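PDB 3CYM: HRDC domain-containing protein, which is of unknown function but probably acts as a 3'-5' exonuclease on nucleic acids. Local coordinates for residues A[46-51]-A[56-61]; A[386-391]-A[422-427]; A[271-276]-A[321-326]; A[8-13]-A[173-178]. All blocks are in the same frame, centred on the assembly; numbering follows the deposited sequence.

Contact 1: residues A[46-51]-A[56-61]; sequences ERASGF and EDWLVQ. With NA (sodium ion), chain B.
The backbones of E46 and L59 pair as antiparallel strands. E46 N gives a bond of 2.9 Å to L59 O. E46 O accepts from W58 N at 2.9 Å, and L59 N adds a weak second bond to the same oxygen. W58 and L59 thus both face E46, a classic beta bulge.

Among the side chains, Q61 NE2 donates to the anti lone pair of E46 OE2 at 3.0 Å. The two side chains cross at about a right angle, with amide and carboxylate planes 48° apart. A169 O takes a second bond from Q61 NE2.

E46 lies on the hairpin of strands 40-47 and 57-65 in the RNase H-like sheet. E46 OE2 binds a sodium ion at 2.7 Å. D44 and, from helix 163-174, D172 complete the protein ligands. E46 has CG beside its backbone N (chi1 -58°) and bends at chi2, which brings OE2 to Q61 NE2 and the sodium ion. Three waters fill out the metal shell, one of which donates to E46 OE1. A leucine in place of Q61 would probably leave E46 OE2 without its amide donor and its carboxylate freer to turn at the metal.

R47 and D57 lie side by side and form a salt bridge, whose two bonds to D57 OD1, from R47 NH1 (3.3 Å) and NE, are both weak. The stronger partner of R47 is D104, through a salt bridge.

The one apolar contact sets A48 CB obliquely against W58 CD1.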
loop_
_atom_site.group_PDB
_atom_site.type_symbol
_atom_site.label_atom_id
_atom_site.label_comp_id
_atom_site.label_asym_id
_atom_site.label_seq_id
_atom_site.Cartn_x
_atom_site.Cartn_y
_atom_site.Cartn_z
ATOM N N GLU A 46 -3.348 -11.546 -0.327
ATOM C CA GLU A 46 -3.274 -11.326 1.107
ATOM C C GLU A 46 -1.832 -11.321 1.589
ATOM O O GLU A 46 -0.997 -12.071 1.087
ATOM C CB GLU A 46 -4.074 -12.381 1.868
ATOM C CG GLU A 46 -5.563 -12.477 1.497
ATOM C CD GLU A 46 -6.296 -11.142 1.541
ATOM O OE1 GLU A 46 -6.152 -10.395 2.526
ATOM O OE2 GLU A 46 -7.037 -10.825 0.583
ATOM N N ARG A 47 -1.553 -10.473 2.572
ATOM C CA ARG A 47 -0.230 -10.419 3.178
ATOM C C ARG A 47 -0.295 -10.387 4.704
ATOM O O ARG A 47 -1.286 -9.958 5.293
ATOM C CB ARG A 47 0.596 -9.261 2.613
ATOM C CG ARG A 47 -0.047 -7.904 2.704
ATOM C CD ARG A 47 0.588 -6.950 1.696
ATOM N NE ARG A 47 0.309 -7.375 0.328
ATOM C CZ ARG A 47 -0.728 -6.964 -0.397
ATOM N NH1 ARG A 47 -0.888 -7.425 -1.625
ATOM N NH2 ARG A 47 -1.600 -6.089 0.089
ATOM N N ALA A 48 0.768 -10.851 5.341
ATOM C CA ALA A 48 0.785 -10.966 6.788
ATOM C C ALA A 48 1.431 -9.735 7.423
ATOM O O ALA A 48 2.363 -9.861 8.220
ATOM C CB ALA A 48 1.506 -12.238 7.187
ATOM N N SER A 49 0.930 -8.552 7.044
ATOM C CA SER A 49 1.421 -7.266 7.546
ATOM C C SER A 49 1.185 -7.151 9.045
ATOM O O SER A 49 0.139 -7.570 9.544
ATOM C CB SER A 49 0.720 -6.108 6.830
ATOM O OG SER A 49 -0.671 -6.107 7.110
ATOM N N GLY A 50 2.154 -6.587 9.757
ATOM C CA GLY A 50 2.082 -6.510 11.209
ATOM C C GLY A 50 2.674 -7.748 11.859
ATOM O O GLY A 50 3.084 -7.699 13.022
ATOM N N PHE A 51 2.740 -8.847 11.101
ATOM C CA PHE A 51 3.258 -10.130 11.594
ATOM C C PHE A 51 4.608 -10.511 10.986
ATOM O O PHE A 51 5.617 -10.600 11.697
ATOM C CB PHE A 51 2.242 -11.250 11.353
ATOM C CG PHE A 51 0.944 -11.057 12.077
ATOM C CD1 PHE A 51 0.778 -11.545 13.370
ATOM C CD2 PHE A 51 -0.121 -10.397 11.459
ATOM C CE1 PHE A 51 -0.423 -11.372 14.049
ATOM C CE2 PHE A 51 -1.328 -10.217 12.127
ATOM C CZ PHE A 51 -1.482 -10.704 13.428
ATOM N N GLU A 56 5.288 -9.498 1.389
ATOM C CA GLU A 56 5.253 -10.745 0.643
ATOM C C GLU A 56 3.832 -11.303 0.713
ATOM O O GLU A 56 3.200 -11.290 1.774
ATOM C CB GLU A 56 6.255 -11.740 1.234
ATOM C CG GLU A 56 6.413 -13.043 0.462
ATOM C CD GLU A 56 7.212 -14.104 1.221
ATOM O OE1 GLU A 56 8.000 -13.751 2.129
ATOM O OE2 GLU A 56 7.050 -15.302 0.902
ATOM N N ASP A 57 3.326 -11.769 -0.424
ATOM C CA ASP A 57 2.007 -12.359 -0.470
ATOM C C ASP A 57 2.039 -13.763 0.144
ATOM O O ASP A 57 2.866 -14.598 -0.226
ATOM C CB ASP A 57 1.483 -12.404 -1.907
ATOM C CG ASP A 57 1.266 -11.018 -2.509
ATOM O OD1 ASP A 57 1.142 -10.024 -1.755
ATOM O OD2 ASP A 57 1.206 -10.920 -3.758
ATOM N N TRP A 58 1.144 -13.998 1.095
ATOM C CA TRP A 58 0.960 -15.314 1.681
ATOM C C TRP A 58 -0.274 -16.013 1.119
ATOM O O TRP A 58 -0.575 -17.165 1.462
ATOM C CB TRP A 58 0.910 -15.191 3.202
ATOM C CG TRP A 58 2.283 -15.014 3.757
ATOM C CD1 TRP A 58 2.939 -13.832 3.969
ATOM C CD2 TRP A 58 3.200 -16.051 4.115
ATOM N NE1 TRP A 58 4.202 -14.070 4.458
ATOM C CE2 TRP A 58 4.389 -15.422 4.563
ATOM C CE3 TRP A 58 3.132 -17.448 4.120
ATOM C CZ2 TRP A 58 5.490 -16.141 5.011
ATOM C CZ3 TRP A 58 4.227 -18.165 4.564
ATOM C CH2 TRP A 58 5.397 -17.510 4.997
ATOM N N LEU A 59 -0.987 -15.297 0.258
ATOM C CA LEU A 59 -2.102 -15.853 -0.506
ATOM C C LEU A 59 -2.353 -14.988 -1.734
ATOM O O LEU A 59 -2.100 -13.783 -1.726
ATOM C CB LEU A 59 -3.376 -15.963 0.345
ATOM C CG LEU A 59 -4.575 -16.732 -0.252
ATOM C CD1 LEU A 59 -4.270 -18.190 -0.564
ATOM C CD2 LEU A 59 -5.753 -16.642 0.674
ATOM N N VAL A 60 -2.848 -15.624 -2.787
ATOM C CA VAL A 60 -3.124 -14.972 -4.048
ATOM C C VAL A 60 -4.471 -15.537 -4.544
ATOM O O VAL A 60 -4.676 -16.749 -4.542
ATOM C CB VAL A 60 -1.924 -15.186 -5.006
ATOM C CG1 VAL A 60 -2.357 -15.420 -6.381
ATOM C CG2 VAL A 60 -0.946 -14.003 -4.933
ATOM N N GLN A 61 -5.401 -14.649 -4.898
ATOM C CA GLN A 61 -6.784 -15.045 -5.185
ATOM C C GLN A 61 -7.180 -14.650 -6.590
ATOM O O GLN A 61 -6.985 -13.503 -6.988
ATOM C CB GLN A 61 -7.778 -14.414 -4.201
ATOM C CG GLN A 61 -7.493 -14.629 -2.731
ATOM C CD GLN A 61 -7.078 -13.361 -2.025
ATOM O OE1 GLN A 61 -5.897 -13.136 -1.794
ATOM N NE2 GLN A 61 -8.047 -12.517 -1.694
HETATM NA NA NA B . -8.199 -8.441 0.289
HETATM O O HOH W 1 -7.939 -8.064 2.727
HETATM O O HOH W 2 0.489 -8.661 -4.292
HETATM O O HOH W 3 3.772 -10.414 4.446
HETATM O O HOH W 4 -8.122 -6.393 -0.881
HETATM O O HOH W 5 -5.919 -7.830 0.271
#

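Contact 2: residues A[386-391]-A[422-427]; sequences IVIKPQ and SLVAES
V387 and V424 make the closest touch here, methyl to methyl. V387 CG1 meets V424 CG2 at 3.6 Å, and the two side chains cross obliquely. V387 holds CG1 anti to its own N (chi1 174°), which turns this methyl to V424 and sets CG2 beside the backbone N.

The other apolar contacts are wider. V387 CG1 also lies 4.4 Å from L423 CD2, so one methyl serves two successive residues of the second helix. I388 CD1 reaches V424 CG1 at 4.3 Å. V424 therefore uses both of its branches, CG2 on V387 and CG1 on I388.

No hydrogen bond joins the two segments. The backbones stay well apart, with the CA atoms of I388 and V424 8.0 Å from each other. Only 145 Å² is buried in all, and the side chains alone bridge the gap. I388 is where the chain leaves helix 384-387, before helix 390-397 begins, and I388 CB points toward helix 418-433.

The contact lies within the C-terminal HRDC-like domain and joins the end of helix 384-387 to helix 418-433. Helix 360-380 packs on both partners: A377 meets V387, V373 meets I388, and I376 meets L423 and V424. L411 of helix 407-414 touches both I388 and V424.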
loop_
_atom_site.group_PDB
_atom_site.type_symbol
_atom_site.label_atom_id
_atom_site.label_comp_id
_atom_site.label_asym_id
_atom_site.label_seq_id
_atom_site.Cartn_x
_atom_site.Cartn_y
_atom_site.Cartn_z
ATOM N N ILE A 386 -8.701 13.818 -6.944
ATOM C CA ILE A 386 -8.696 12.905 -8.103
ATOM C C ILE A 386 -8.527 13.673 -9.432
ATOM O O ILE A 386 -7.825 13.205 -10.339
ATOM C CB ILE A 386 -9.967 11.985 -8.083
ATOM C CG1 ILE A 386 -9.877 10.987 -6.924
ATOM C CG2 ILE A 386 -10.186 11.223 -9.400
ATOM C CD1 ILE A 386 -8.757 9.915 -7.056
ATOM N N VAL A 387 -9.149 14.854 -9.522
ATOM C CA VAL A 387 -9.017 15.773 -10.672
ATOM C C VAL A 387 -7.543 16.011 -11.042
ATOM O O VAL A 387 -7.165 15.926 -12.213
ATOM C CB VAL A 387 -9.737 17.134 -10.395
ATOM C CG1 VAL A 387 -9.472 18.130 -11.498
ATOM C CG2 VAL A 387 -11.228 16.933 -10.260
ATOM N N ILE A 388 -6.730 16.300 -10.025
ATOM C CA ILE A 388 -5.273 16.355 -10.129
ATOM C C ILE A 388 -4.701 16.227 -8.719
ATOM O O ILE A 388 -5.342 16.665 -7.756
ATOM C CB ILE A 388 -4.768 17.650 -10.849
ATOM C CG1 ILE A 388 -3.253 17.581 -11.110
ATOM C CG2 ILE A 388 -5.208 18.917 -10.101
ATOM C CD1 ILE A 388 -2.795 18.408 -12.263
ATOM N N LYS A 389 -3.523 15.605 -8.603
ATOM C CA LYS A 389 -2.840 15.441 -7.315
ATOM C C LYS A 389 -2.483 16.786 -6.702
ATOM O O LYS A 389 -1.748 17.563 -7.311
ATOM C CB LYS A 389 -1.583 14.581 -7.448
ATOM C CG LYS A 389 -0.981 14.185 -6.103
ATOM C CD LYS A 389 0.204 13.257 -6.267
ATOM C CE LYS A 389 0.934 13.062 -4.954
ATOM N NZ LYS A 389 2.269 12.429 -5.193
ATOM N N PRO A 390 -3.010 17.056 -5.490
ATOM C CA PRO A 390 -2.826 18.306 -4.768
ATOM C C PRO A 390 -1.382 18.793 -4.712
ATOM O O PRO A 390 -1.154 19.997 -4.820
ATOM C CB PRO A 390 -3.344 17.965 -3.379
ATOM C CG PRO A 390 -4.461 17.026 -3.667
ATOM C CD PRO A 390 -3.878 16.138 -4.725
ATOM N N GLN A 391 -0.431 17.868 -4.578
ATOM C CA GLN A 391 1.001 18.209 -4.527
ATOM C C GLN A 391 1.541 18.843 -5.821
ATOM O O GLN A 391 2.458 19.678 -5.774
ATOM C CB GLN A 391 1.844 16.987 -4.119
ATOM C CG GLN A 391 3.303 17.285 -3.732
ATOM C CD GLN A 391 3.444 18.210 -2.516
ATOM O OE1 GLN A 391 2.635 18.176 -1.594
ATOM N NE2 GLN A 391 4.483 19.028 -2.517
ATOM N N SER A 422 -5.460 18.464 -19.803
ATOM C CA SER A 422 -6.475 19.012 -20.702
ATOM C C SER A 422 -7.677 19.637 -19.995
ATOM O O SER A 422 -8.223 20.626 -20.466
ATOM C CB SER A 422 -6.960 17.929 -21.654
ATOM O OG SER A 422 -5.895 17.494 -22.479
ATOM N N LEU A 423 -8.077 19.055 -18.866
ATOM C CA LEU A 423 -9.192 19.566 -18.074
ATOM C C LEU A 423 -8.812 20.791 -17.246
ATOM O O LEU A 423 -9.622 21.685 -17.038
ATOM C CB LEU A 423 -9.733 18.466 -17.158
ATOM C CG LEU A 423 -11.041 18.686 -16.401
ATOM C CD1 LEU A 423 -12.222 18.911 -17.352
ATOM C CD2 LEU A 423 -11.301 17.520 -15.468
ATOM N N VAL A 424 -7.567 20.847 -16.799
ATOM C CA VAL A 424 -7.214 21.748 -15.711
ATOM C C VAL A 424 -6.320 22.924 -16.120
ATOM O O VAL A 424 -6.549 24.046 -15.675
ATOM C CB VAL A 424 -6.656 20.908 -14.497
ATOM C CG1 VAL A 424 -5.397 21.484 -13.862
ATOM C CG2 VAL A 424 -7.756 20.629 -13.478
ATOM N N ALA A 425 -5.340 22.667 -16.984
ATOM C CA ALA A 425 -4.183 23.556 -17.148
ATOM C C ALA A 425 -4.480 24.999 -17.554
ATOM O O ALA A 425 -3.855 25.924 -17.039
ATOM C CB ALA A 425 -3.179 22.939 -18.091
ATOM N N GLU A 426 -5.448 25.188 -18.447
ATOM C CA GLU A 426 -5.786 26.530 -18.931
ATOM C C GLU A 426 -6.441 27.367 -17.841
ATOM O O GLU A 426 -6.090 28.543 -17.660
ATOM C CB GLU A 426 -6.690 26.477 -20.171
ATOM C CG GLU A 426 -6.775 27.814 -20.903
ATOM C CD GLU A 426 -7.733 27.814 -22.077
ATOM O OE1 GLU A 426 -8.030 28.900 -22.609
ATOM O OE2 GLU A 426 -8.199 26.734 -22.469
ATOM N N SER A 427 -7.381 26.759 -17.119
ATOM C CA SER A 427 -8.058 27.446 -16.025
ATOM C C SER A 427 -7.079 27.763 -14.899
ATOM O O SER A 427 -7.209 28.786 -14.245
ATOM C CB SER A 427 -9.242 26.629 -15.506
ATOM O OG SER A 427 -10.358 26.751 -16.371
#

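Contact 3: residues A[271-276]-A[321-326]; sequences KPHNAA and DALALP
K271 CA and L323 CA, the closest pair of CA atoms here, are 7.9 Å apart, and no hydrogen bond joins the two segments. K271 has a positive phi of 46° where the chain leaves helix 261-270. The gap is spanned by L323, whose CB points toward the loop. L323 has CG beside its backbone N (chi1 -76°), and from there its methyls reach the loop.

L323 divides its two methyls between three residues. L323 CD2 lies 4.0 Å from K271 CB and 4.1 Å from K271 CD. The two side chains cross at a slant. K271 then leads away, and its NZ forms a salt bridge with D230 and a hydrogen bond with A268 O.

L323 CD1 meets the next two residues. It sits 3.6 Å from P272 O and 4.0 Å from H273 CD2. The H273 and L323 side chains cross at about a right angle. K271 O lies 3.1 Å above one face of the H273 ring, offset toward its rim. Replacing L323 by alanine is likely to open a gap between loop and helix end, with K271 CB and H273 CD2 losing their apolar neighbour.

The contact ties the loop between helices 261-270 and 275-279, in the HRDC domain, to the end of helix 312-323. Helix 231-250 runs close to both, with Q232 touching K271 and L323. I319, one turn back on helix 312-323, touches P272.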
loop_
_atom_site.group_PDB
_atom_site.type_symbol
_atom_site.label_atom_id
_atom_site.label_comp_id
_atom_site.label_asym_id
_atom_site.label_seq_id
_atom_site.Cartn_x
_atom_site.Cartn_y
_atom_site.Cartn_z
ATOM N N LYS A 271 21.485 7.106 26.218
ATOM C CA LYS A 271 22.835 6.671 25.817
ATOM C C LYS A 271 23.583 5.811 26.864
ATOM O O LYS A 271 24.551 6.283 27.471
ATOM C CB LYS A 271 23.693 7.874 25.405
ATOM C CG LYS A 271 22.969 8.902 24.549
ATOM C CD LYS A 271 23.905 10.009 24.126
ATOM C CE LYS A 271 23.278 10.880 23.062
ATOM N NZ LYS A 271 21.996 11.448 23.534
ATOM N N PRO A 272 23.136 4.554 27.078
ATOM C CA PRO A 272 23.859 3.661 27.986
ATOM C C PRO A 272 25.278 3.340 27.484
ATOM O O PRO A 272 25.458 2.924 26.342
ATOM C CB PRO A 272 22.983 2.403 28.007
ATOM C CG PRO A 272 22.229 2.438 26.713
ATOM C CD PRO A 272 21.962 3.891 26.476
ATOM N N HIS A 273 26.276 3.564 28.331
ATOM C CA HIS A 273 27.678 3.402 27.941
ATOM C C HIS A 273 28.221 2.035 28.340
ATOM O O HIS A 273 29.278 1.611 27.856
ATOM C CB HIS A 273 28.544 4.503 28.566
ATOM C CG HIS A 273 28.142 5.885 28.163
ATOM N ND1 HIS A 273 27.387 6.707 28.974
ATOM C CD2 HIS A 273 28.381 6.589 27.030
ATOM C CE1 HIS A 273 27.183 7.860 28.359
ATOM N NE2 HIS A 273 27.773 7.813 27.176
ATOM N N ASN A 274 27.505 1.359 29.234
ATOM C CA ASN A 274 27.895 0.033 29.685
ATOM C C ASN A 274 26.709 -0.912 29.874
ATOM O O ASN A 274 25.569 -0.536 29.617
ATOM C CB ASN A 274 28.752 0.125 30.954
ATOM C CG ASN A 274 28.071 0.867 32.081
ATOM O OD1 ASN A 274 27.022 0.460 32.578
ATOM N ND2 ASN A 274 28.693 1.951 32.520
ATOM N N ALA A 275 26.997 -2.130 30.337
ATOM C CA ALA A 275 25.983 -3.164 30.562
ATOM C C ALA A 275 25.009 -2.850 31.699
ATOM O O ALA A 275 23.815 -3.098 31.562
ATOM C CB ALA A 275 26.648 -4.511 30.783
ATOM N N ALA A 276 25.515 -2.309 32.812
ATOM C CA ALA A 276 24.667 -1.920 33.943
ATOM C C ALA A 276 23.736 -0.785 33.550
ATOM O O ALA A 276 22.565 -0.773 33.937
ATOM C CB ALA A 276 25.506 -1.526 35.146
ATOM N N ASP A 321 28.618 0.734 19.146
ATOM C CA ASP A 321 29.068 1.126 17.805
ATOM C C ASP A 321 28.648 2.541 17.439
ATOM O O ASP A 321 29.462 3.333 16.964
ATOM C CB ASP A 321 28.513 0.162 16.756
ATOM C CG ASP A 321 29.011 -1.253 16.938
ATOM O OD1 ASP A 321 30.038 -1.443 17.632
ATOM O OD2 ASP A 321 28.370 -2.178 16.390
ATOM N N ALA A 322 27.372 2.847 17.671
ATOM C CA ALA A 322 26.817 4.163 17.411
ATOM C C ALA A 322 27.523 5.262 18.217
ATOM O O ALA A 322 27.771 6.352 17.701
ATOM C CB ALA A 322 25.331 4.154 17.701
ATOM N N LEU A 323 27.860 4.954 19.469
ATOM C CA LEU A 323 28.503 5.900 20.376
ATOM C C LEU A 323 30.017 5.999 20.125
ATOM O O LEU A 323 30.686 6.878 20.672
ATOM C CB LEU A 323 28.219 5.525 21.848
ATOM C CG LEU A 323 26.834 5.821 22.453
ATOM C CD1 LEU A 323 26.637 5.112 23.778
ATOM C CD2 LEU A 323 26.588 7.321 22.635
ATOM N N ALA A 324 30.549 5.092 19.307
ATOM C CA ALA A 324 31.962 5.109 18.931
ATOM C C ALA A 324 32.185 5.838 17.598
ATOM O O ALA A 324 33.323 5.964 17.134
ATOM C CB ALA A 324 32.513 3.690 18.866
ATOM N N LEU A 325 31.095 6.305 16.988
ATOM C CA LEU A 325 31.149 7.058 15.736
ATOM C C LEU A 325 31.774 8.435 15.919
ATOM O O LEU A 325 31.459 9.125 16.892
ATOM C CB LEU A 325 29.746 7.253 15.154
ATOM C CG LEU A 325 29.140 6.182 14.259
ATOM C CD1 LEU A 325 27.868 6.747 13.660
ATOM C CD2 LEU A 325 30.102 5.792 13.167
ATOM N N PRO A 326 32.652 8.840 14.979
ATOM C CA PRO A 326 33.149 10.215 14.946
ATOM C C PRO A 326 31.974 11.162 14.702
ATOM O O PRO A 326 31.113 10.851 13.878
ATOM C CB PRO A 326 34.097 10.222 13.740
ATOM C CG PRO A 326 34.447 8.786 13.502
ATOM C CD PRO A 326 33.222 8.024 13.888
#

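Contact 4: residues A[8-13]-A[173-178]; sequences KLLAEP and VELLIE
L10 and L175 meet tip to tip, where the N-terminal segment packs on the junction of helices 163-174 and 176-190. These helices flank the sheet of the RNase H-like exonuclease domain. Strand 8-9 itself belongs to a separate two-stranded parallel sheet with strand 145-146.

The tight part gathers round L10, P13, E174 and L175. L10 CD2 is 3.8 Å from L175 CD1 and 4.0 Å from L175 CD2, so it fits against both methyls of its partner. L10 carries CG anti to its backbone N (chi1 -171°), which sends the branch across to L175. The same L10 CD2 also rests 4.0 Å from E174 CG. L171 of helix 163-174 touches L10 as well.

E174 bends at chi2 (70°), which lays its carboxylate along P13. This acid end is buried but well provided with partners. OE1 forms a salt bridge with K63, and OE2 accepts a hydrogen bond from R14 N, just past the proline. The two bonds grip both oxygens and would keep the carboxylate from turning.

The looser, solvent side is formed by K8, L9 and A11, which are exposed and make no contact with 173-178. E12 turns away from that segment, and its carboxylate has a long, weak ion pair with R163. Back in the tight part, the proline meets the acid carbon against oxygen: P13 CB lies 3.6 Å from E174 OE1 and P13 CA 3.6 Å from E174 OE2.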
loop_
_atom_site.group_PDB
_atom_site.type_symbol
_atom_site.label_atom_id
_atom_site.label_comp_id
_atom_site.label_asym_id
_atom_site.label_seq_id
_atom_site.Cartn_x
_atom_site.Cartn_y
_atom_site.Cartn_z
ATOM N N LYS A 8 -28.166 -7.148 0.405
ATOM C CA LYS A 8 -28.234 -8.511 0.917
ATOM C C LYS A 8 -26.831 -8.979 1.278
ATOM O O LYS A 8 -25.901 -8.801 0.491
ATOM C CB LYS A 8 -28.858 -9.441 -0.133
ATOM C CG LYS A 8 -30.265 -9.026 -0.597
ATOM C CD LYS A 8 -30.484 -9.251 -2.104
ATOM C CE LYS A 8 -29.936 -8.085 -2.946
ATOM N NZ LYS A 8 -30.080 -8.291 -4.418
ATOM N N LEU A 9 -26.672 -9.549 2.471
ATOM C CA LEU A 9 -25.386 -10.104 2.884
ATOM C C LEU A 9 -25.029 -11.353 2.079
ATOM O O LEU A 9 -25.788 -12.327 2.048
ATOM C CB LEU A 9 -25.350 -10.428 4.384
ATOM C CG LEU A 9 -24.033 -11.059 4.881
ATOM C CD1 LEU A 9 -22.916 -10.019 5.032
ATOM C CD2 LEU A 9 -24.224 -11.834 6.178
ATOM N N LEU A 10 -23.870 -11.301 1.421
ATOM C CA LEU A 10 -23.309 -12.460 0.754
ATOM C C LEU A 10 -22.313 -13.088 1.721
ATOM O O LEU A 10 -21.212 -12.563 1.920
ATOM C CB LEU A 10 -22.640 -12.046 -0.555
ATOM C CG LEU A 10 -22.174 -13.131 -1.524
ATOM C CD1 LEU A 10 -23.327 -13.950 -2.044
ATOM C CD2 LEU A 10 -21.421 -12.519 -2.695
ATOM N N ALA A 11 -22.730 -14.193 2.343
ATOM C CA ALA A 11 -21.947 -14.895 3.373
ATOM C C ALA A 11 -20.854 -15.805 2.814
ATOM O O ALA A 11 -19.815 -15.986 3.445
ATOM C CB ALA A 11 -22.878 -15.698 4.282
ATOM N N GLU A 12 -21.112 -16.405 1.652
ATOM C CA GLU A 12 -20.154 -17.279 0.968
ATOM C C GLU A 12 -20.247 -17.053 -0.547
ATOM O O GLU A 12 -21.251 -16.516 -1.014
ATOM C CB GLU A 12 -20.461 -18.749 1.265
ATOM C CG GLU A 12 -20.367 -19.165 2.726
ATOM C CD GLU A 12 -20.161 -20.655 2.900
ATOM O OE1 GLU A 12 -20.279 -21.398 1.896
ATOM O OE2 GLU A 12 -19.860 -21.077 4.040
ATOM N N PRO A 13 -19.205 -17.451 -1.321
ATOM C CA PRO A 13 -19.328 -17.452 -2.779
ATOM C C PRO A 13 -20.404 -18.411 -3.265
ATOM O O PRO A 13 -20.763 -19.359 -2.549
ATOM C CB PRO A 13 -17.954 -17.955 -3.243
ATOM C CG PRO A 13 -17.051 -17.619 -2.158
ATOM C CD PRO A 13 -17.849 -17.873 -0.920
ATOM N N VAL A 173 -12.571 -11.707 -4.337
ATOM C CA VAL A 173 -12.542 -11.768 -5.815
ATOM C C VAL A 173 -13.879 -12.178 -6.444
ATOM O O VAL A 173 -14.048 -12.066 -7.652
ATOM C CB VAL A 173 -11.437 -12.696 -6.367
ATOM C CG1 VAL A 173 -10.078 -12.181 -6.003
ATOM C CG2 VAL A 173 -11.630 -14.128 -5.893
ATOM N N GLU A 174 -14.813 -12.631 -5.608
ATOM C CA GLU A 174 -16.126 -13.166 -6.015
ATOM C C GLU A 174 -17.003 -12.235 -6.871
ATOM O O GLU A 174 -17.744 -12.706 -7.736
ATOM C CB GLU A 174 -16.883 -13.645 -4.757
ATOM C CG GLU A 174 -18.393 -13.998 -4.872
ATOM C CD GLU A 174 -18.693 -15.268 -5.669
ATOM O OE1 GLU A 174 -17.750 -15.930 -6.154
ATOM O OE2 GLU A 174 -19.893 -15.601 -5.823
ATOM N N LEU A 175 -16.906 -10.927 -6.651
ATOM C CA LEU A 175 -17.815 -9.977 -7.311
ATOM C C LEU A 175 -17.142 -8.971 -8.231
ATOM O O LEU A 175 -17.806 -8.080 -8.755
ATOM C CB LEU A 175 -18.666 -9.238 -6.269
ATOM C CG LEU A 175 -19.539 -10.120 -5.368
ATOM C CD1 LEU A 175 -20.066 -9.325 -4.192
ATOM C CD2 LEU A 175 -20.671 -10.769 -6.163
ATOM N N LEU A 176 -15.834 -9.117 -8.434
ATOM C CA LEU A 176 -15.068 -8.149 -9.210
ATOM C C LEU A 176 -15.403 -8.085 -10.713
ATOM O O LEU A 176 -15.365 -7.006 -11.295
ATOM C CB LEU A 176 -13.561 -8.352 -9.011
ATOM C CG LEU A 176 -12.988 -8.113 -7.616
ATOM C CD1 LEU A 176 -11.480 -8.209 -7.652
ATOM C CD2 LEU A 176 -13.413 -6.749 -7.057
ATOM N N ILE A 177 -15.738 -9.214 -11.341
ATOM C CA ILE A 177 -16.100 -9.154 -12.761
ATOM C C ILE A 177 -17.455 -8.460 -12.959
ATOM O O ILE A 177 -17.632 -7.707 -13.913
ATOM C CB ILE A 177 -15.911 -10.509 -13.553
ATOM C CG1 ILE A 177 -17.169 -11.368 -13.562
ATOM C CG2 ILE A 177 -14.676 -11.322 -13.083
ATOM C CD1 ILE A 177 -17.913 -11.289 -14.853
ATOM N N GLU A 178 -18.381 -8.690 -12.028
ATOM C CA GLU A 178 -19.688 -8.028 -12.038
ATOM C C GLU A 178 -19.570 -6.552 -11.670
ATOM O O GLU A 178 -20.334 -5.726 -12.173
ATOM C CB GLU A 178 -20.685 -8.728 -11.101
ATOM C CG GLU A 178 -21.109 -10.114 -11.556
ATOM C CD GLU A 178 -20.303 -11.234 -10.912
ATOM O OE1 GLU A 178 -19.240 -10.961 -10.310
ATOM O OE2 GLU A 178 -20.741 -12.401 -11.009
#

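Contacts 1 and 4 share the exonuclease domain. Their centres are about 21 Å apart and they touch, with Q61 O 3.5 Å from V173 CG1. Contact 4 joins the chain start to the end of helix 163-174, and the hairpin of contact 1 falls between its segments in sequence. That helix also supplies D172 to the sodium site of contact 1. Contact 3 follows along the chain, at the HRDC domain, and contact 2 comes last, in the C-terminal HRDC-like domain. The centres of contacts 2 and 3 are about 52 Å apart. Their nearest atoms are about 19 and 25 Å from contact 1, so contacts 2 and 3 themselves lie far from the sodium site.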